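Local coordinates for cupin type-2 domain-containing protein (Burkholderia xenovorans, PDB 2O8Q) that is of unknown function but adopts a cupin-like fold and carries a nickel ion on three histidines inside its beta barrel, at residues F77-I82 and A93-G98. Sequence-based numbering, arbitrary orientation.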
# COMPACT_ATOMS: atom_id res chain seq x y z
N PHE A 77 12.92 -17.23 -13.60
CA PHE A 77 13.36 -15.88 -13.35
C PHE A 77 14.77 -15.93 -12.80
O PHE A 77 15.30 -16.99 -12.40
CB PHE A 77 12.48 -15.26 -12.27
CG PHE A 77 11.03 -15.05 -12.69
CD1 PHE A 77 10.74 -14.37 -13.85
CD2 PHE A 77 9.99 -15.47 -11.88
CE1 PHE A 77 9.41 -14.15 -14.23
CE2 PHE A 77 8.66 -15.22 -12.22
CZ PHE A 77 8.37 -14.57 -13.38
N GLU A 78 15.47 -14.80 -12.84
CA GLU A 78 16.76 -14.67 -12.20
C GLU A 78 16.76 -13.35 -11.45
O GLU A 78 16.32 -12.34 -11.98
CB GLU A 78 17.93 -14.72 -13.19
CG GLU A 78 19.26 -14.84 -12.50
CD GLU A 78 20.46 -14.81 -13.44
OE1 GLU A 78 20.25 -14.81 -14.68
OE2 GLU A 78 21.60 -14.79 -12.93
N TYR A 79 17.27 -13.41 -10.22
CA TYR A 79 17.28 -12.28 -9.33
C TYR A 79 18.66 -11.91 -8.91
O TYR A 79 19.50 -12.78 -8.74
CB TYR A 79 16.46 -12.55 -8.07
CG TYR A 79 15.02 -12.75 -8.43
CD1 TYR A 79 14.13 -11.66 -8.65
CD2 TYR A 79 14.48 -14.05 -8.55
CE1 TYR A 79 12.85 -11.86 -9.05
CE2 TYR A 79 13.19 -14.23 -8.95
CZ TYR A 79 12.35 -13.14 -9.14
OH TYR A 79 11.07 -13.32 -9.53
N GLU A 80 18.88 -10.62 -8.69
CA GLU A 80 20.19 -10.21 -8.23
C GLU A 80 20.49 -10.93 -6.90
O GLU A 80 21.55 -11.57 -6.75
CB GLU A 80 20.28 -8.69 -8.11
CG GLU A 80 21.73 -8.21 -8.06
CD GLU A 80 21.88 -6.75 -7.79
OE1 GLU A 80 20.86 -6.05 -7.67
OE2 GLU A 80 23.04 -6.30 -7.70
N ASP A 81 19.52 -10.92 -5.97
CA ASP A 81 19.75 -11.44 -4.60
C ASP A 81 19.80 -12.94 -4.45
O ASP A 81 20.72 -13.46 -3.80
CB ASP A 81 18.85 -10.81 -3.50
CG ASP A 81 17.36 -10.86 -3.79
OD1 ASP A 81 16.93 -11.27 -4.92
OD2 ASP A 81 16.60 -10.44 -2.86
N ILE A 82 18.87 -13.66 -5.09
CA ILE A 82 18.78 -15.14 -4.90
C ILE A 82 19.11 -16.02 -6.12
O ILE A 82 19.06 -17.24 -6.01
CB ILE A 82 17.37 -15.57 -4.35
CG1 ILE A 82 16.27 -15.25 -5.36
CG2 ILE A 82 17.05 -14.87 -3.03
CD1 ILE A 82 14.90 -15.84 -5.04
N ALA A 93 6.38 -15.80 -6.52
CA ALA A 93 7.57 -15.01 -6.37
C ALA A 93 7.17 -13.61 -5.95
O ALA A 93 6.50 -12.89 -6.70
CB ALA A 93 8.39 -14.93 -7.67
N PHE A 94 7.61 -13.22 -4.76
CA PHE A 94 7.46 -11.85 -4.27
C PHE A 94 8.75 -11.11 -4.68
O PHE A 94 9.86 -11.53 -4.33
CB PHE A 94 7.29 -11.82 -2.75
CG PHE A 94 7.48 -10.45 -2.15
CD1 PHE A 94 6.52 -9.45 -2.30
CD2 PHE A 94 8.67 -10.12 -1.57
CE1 PHE A 94 6.76 -8.18 -1.80
CE2 PHE A 94 8.87 -8.84 -1.10
CZ PHE A 94 7.92 -7.91 -1.22
N GLN A 95 8.56 -10.00 -5.43
CA GLN A 95 9.67 -9.22 -5.96
C GLN A 95 9.71 -7.90 -5.20
O GLN A 95 8.87 -7.05 -5.37
CB GLN A 95 9.51 -8.95 -7.42
CG GLN A 95 9.50 -10.22 -8.23
CD GLN A 95 9.64 -10.00 -9.74
OE1 GLN A 95 9.51 -8.85 -10.29
NE2 GLN A 95 9.91 -11.10 -10.45
N PRO A 96 10.76 -7.72 -4.41
CA PRO A 96 10.89 -6.47 -3.67
C PRO A 96 10.89 -5.25 -4.57
O PRO A 96 11.29 -5.31 -5.74
CB PRO A 96 12.30 -6.60 -2.97
CG PRO A 96 12.52 -8.06 -2.86
CD PRO A 96 11.85 -8.68 -4.05
N PRO A 97 10.52 -4.11 -4.00
CA PRO A 97 10.52 -2.87 -4.78
C PRO A 97 11.82 -2.62 -5.55
O PRO A 97 12.90 -2.55 -4.97
CB PRO A 97 10.30 -1.79 -3.68
CG PRO A 97 9.46 -2.49 -2.68
CD PRO A 97 10.06 -3.88 -2.61
N GLY A 98 11.71 -2.55 -6.86
CA GLY A 98 12.84 -2.25 -7.70
C GLY A 98 13.94 -3.30 -7.82
O GLY A 98 15.05 -3.00 -8.28
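Y79 and Q95 meet inside the cupin barrel, the phenol reaching inward from the end of strand 74-79 and the amide from just past strand 92-94. Their CA atoms stay 8.9 Å apart, and the gap is bridged entirely by side chains. On Y79, CG sits anti to the carbonyl carbon (chi1 -64°), which puts the ring beside segment 93-98, the hydroxyl at the meeting point. Q95 has the same first torsion and then runs extended beyond CG (chi2 -168°), carrying the amide to the hydroxyl end of the phenol although its CB does not point at the other segment. The two side chains cross at about a right angle, with ring and amide planes 81° apart. The amide comes to the ring at its edge, with CD lying in the ring plane 3.8 Å from CE1. The modelled NE2 lies 2.7 Å from Y79 OH, but the amide is probably turned over, so the identity of the atom facing the hydroxyl is uncertain.

The methyl of A93 lies against the hydroxyl in a van der Waals contact, CB 3.6 Å from Y79 OH. Around this pair, Y79 and Q95 both touch H101, a nickel ligand together with H59 and H61, while V85 and T6 also pack on the phenol. At the turn after the strand, D81 OD1 takes a weak bond from I82 N and is also hydrogen-bonded to T6 OG1.

The Q95 side chain comes within about 5 Å of the nickel ion. The contact therefore places a buried hydroxyl and carboxamide next to the nickel ligand H101, consistent with a polar surrounding of the nickel site.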